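Local coordinates for protein putative acyl-CoA N-acyltransferase (Klebsiella pneumoniae subsp. pneumoniae, PDB 3LOD) that probably transfers acyl groups, other than amino-acyl ones, as a putative acyl-CoA N-acyltransferase of the GNAT family, at residues G75-V80 with K94-L99. Sequence-based numbering, arbitrary orientation.
Sequences GEMKRV and KLLAAL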
loop_
_atom_site.group_PDB
_atom_site.type_symbol
_atom_site.label_atom_id
_atom_site.label_comp_id
_atom_site.label_asym_id
_atom_site.label_seq_id
_atom_site.Cartn_x
_atom_site.Cartn_y
_atom_site.Cartn_z
ATOM N N GLY A 75 -7.429 -2.937 -8.826
ATOM C CA GLY A 75 -6.096 -2.541 -8.430
ATOM C C GLY A 75 -5.844 -3.336 -7.155
ATOM O O GLY A 75 -6.761 -3.510 -6.314
ATOM N N GLU A 76 -4.638 -3.870 -7.007
ATOM C CA GLU A 76 -4.337 -4.468 -5.743
ATOM C C GLU A 76 -3.333 -3.577 -5.006
ATOM O O GLU A 76 -2.262 -3.256 -5.566
ATOM C CB GLU A 76 -3.812 -5.861 -5.926
ATOM C CG GLU A 76 -3.384 -6.398 -4.618
ATOM C CD GLU A 76 -2.783 -7.768 -4.685
ATOM O OE1 GLU A 76 -2.858 -8.458 -5.757
ATOM O OE2 GLU A 76 -2.277 -8.171 -3.635
ATOM N N MET A 77 -3.676 -3.203 -3.776
ATOM C CA MET A 77 -2.802 -2.417 -2.847
ATOM C C MET A 77 -1.895 -3.326 -2.013
ATOM O O MET A 77 -2.337 -4.302 -1.354
ATOM C CB MET A 77 -3.608 -1.547 -1.887
ATOM C CG MET A 77 -2.714 -0.550 -1.197
ATOM S SD MET A 77 -3.542 0.868 -0.439
ATOM C CE MET A 77 -4.225 1.596 -1.834
ATOM N N LYS A 78 -0.599 -3.020 -2.047
ATOM C CA LYS A 78 0.330 -3.871 -1.355
ATOM C C LYS A 78 1.581 -3.086 -1.048
ATOM O O LYS A 78 1.773 -1.918 -1.520
ATOM C CB LYS A 78 0.621 -5.108 -2.177
ATOM C CG LYS A 78 1.433 -4.885 -3.425
ATOM C CD LYS A 78 1.227 -5.995 -4.478
ATOM C CE LYS A 78 1.781 -7.377 -4.092
ATOM N NZ LYS A 78 1.627 -8.332 -5.290
ATOM N N ARG A 79 2.418 -3.720 -0.239
ATOM C CA ARG A 79 3.681 -3.155 0.183
ATOM C C ARG A 79 3.567 -1.831 0.849
ATOM O O ARG A 79 4.426 -0.988 0.640
ATOM C CB ARG A 79 4.687 -3.030 -0.966
ATOM C CG ARG A 79 4.939 -4.279 -1.816
ATOM C CD ARG A 79 5.076 -5.557 -1.012
ATOM N NE ARG A 79 6.204 -6.358 -1.451
ATOM C CZ ARG A 79 6.893 -7.108 -0.603
ATOM N NH1 ARG A 79 7.957 -7.810 -1.030
ATOM N NH2 ARG A 79 6.523 -7.117 0.690
ATOM N N VAL A 80 2.562 -1.651 1.686
ATOM C CA VAL A 80 2.381 -0.433 2.470
ATOM C C VAL A 80 3.105 -0.511 3.799
ATOM O O VAL A 80 2.912 -1.466 4.577
ATOM C CB VAL A 80 0.853 -0.211 2.731
ATOM C CG1 VAL A 80 0.589 1.027 3.600
ATOM C CG2 VAL A 80 0.172 -0.079 1.403
ATOM N N LYS A 94 -2.540 9.763 4.789
ATOM C CA LYS A 94 -2.133 10.675 3.745
ATOM C C LYS A 94 -1.739 9.894 2.502
ATOM O O LYS A 94 -2.223 10.193 1.401
ATOM C CB LYS A 94 -1.015 11.585 4.252
ATOM C CG LYS A 94 -0.521 12.603 3.249
ATOM C CD LYS A 94 -0.002 13.928 3.934
ATOM C CE LYS A 94 0.557 14.918 2.868
ATOM N NZ LYS A 94 0.272 16.382 3.085
ATOM N N LEU A 95 -0.934 8.852 2.717
ATOM C CA LEU A 95 -0.442 7.956 1.664
ATOM C C LEU A 95 -1.563 7.181 0.963
ATOM O O LEU A 95 -1.694 7.210 -0.256
ATOM C CB LEU A 95 0.561 6.945 2.229
ATOM C CG LEU A 95 1.123 5.859 1.295
ATOM C CD1 LEU A 95 1.905 6.437 0.092
ATOM C CD2 LEU A 95 2.039 4.932 2.100
ATOM N N LEU A 96 -2.345 6.462 1.751
ATOM C CA LEU A 96 -3.539 5.794 1.249
ATOM C C LEU A 96 -4.372 6.690 0.311
ATOM O O LEU A 96 -4.698 6.275 -0.813
ATOM C CB LEU A 96 -4.357 5.305 2.441
ATOM C CG LEU A 96 -5.659 4.587 2.145
ATOM C CD1 LEU A 96 -5.353 3.317 1.376
ATOM C CD2 LEU A 96 -6.419 4.261 3.429
ATOM N N ALA A 97 -4.674 7.923 0.717
ATOM C CA ALA A 97 -5.484 8.816 -0.138
ATOM C C ALA A 97 -4.774 9.129 -1.439
ATOM O O ALA A 97 -5.394 9.355 -2.465
ATOM C CB ALA A 97 -5.784 10.079 0.573
ATOM N N ALA A 98 -3.451 9.147 -1.383
ATOM C CA ALA A 98 -2.659 9.544 -2.525
ATOM C C ALA A 98 -2.593 8.398 -3.525
ATOM O O ALA A 98 -2.543 8.646 -4.748
ATOM C CB ALA A 98 -1.286 9.962 -2.086
ATOM N N LEU A 99 -2.602 7.150 -3.029
ATOM C CA LEU A 99 -2.586 5.977 -3.899
ATOM C C LEU A 99 -3.958 5.821 -4.574
ATOM O O LEU A 99 -4.077 5.481 -5.759
ATOM C CB LEU A 99 -2.241 4.708 -3.095
ATOM C CG LEU A 99 -0.773 4.561 -2.636
ATOM C CD1 LEU A 99 -0.667 3.621 -1.450
ATOM C CD2 LEU A 99 0.083 4.043 -3.760
#
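Leu95 opens the contact from the helix, its CD2 methyl facing CG1 of Val80 at 4.4 Å. This is a loose methyl-to-methyl approach, and the Leu95 side chain also packs on Leu52 and Ile54 of strand 49-55, two places away in the sheet from strand 74-82.

One residue on, Leu96 makes the closest approach: its CD1 lies 3.5 Å from SD of Met77 and 3.8 Å from CE of the same residue. Its CB does not head straight for the strand; with CG anti to the backbone N (chi1 179°), beside the carbonyl carbon, CD1 reaches the thioether, the two side chains crossing at about a right angle.

Leu99, on the same face of the helix, meets SD and CE as well. Its CB is 3.9 Å from Met77 CE, and its CD1 stands 4.1 Å from SD. The end of Met77 reaches both leucines because its chain runs extended out to SD and bends only at chi3 (-63°), which turns CE toward CB of Leu99. Tyr131 and Ile67 also pack on Met77.

No hydrogen bond links the segments, and the 183 Å² buried falls on Met77, Val80 and the three leucines, whose contacts across the interface are apolar. The short axes pass 11.2 Å apart, with N-to-C directions 148° from each other, so the helix runs back roughly antiparallel to the strand. Strand 74-82, helix 91-104 and strand 110-116, parallel to strand 74-82 and joined to it by backbone hydrogen bonds that include Met77 with Arg112, form a beta-alpha-beta unit with the helix packed on the sheet, as in the central core of the GNAT fold.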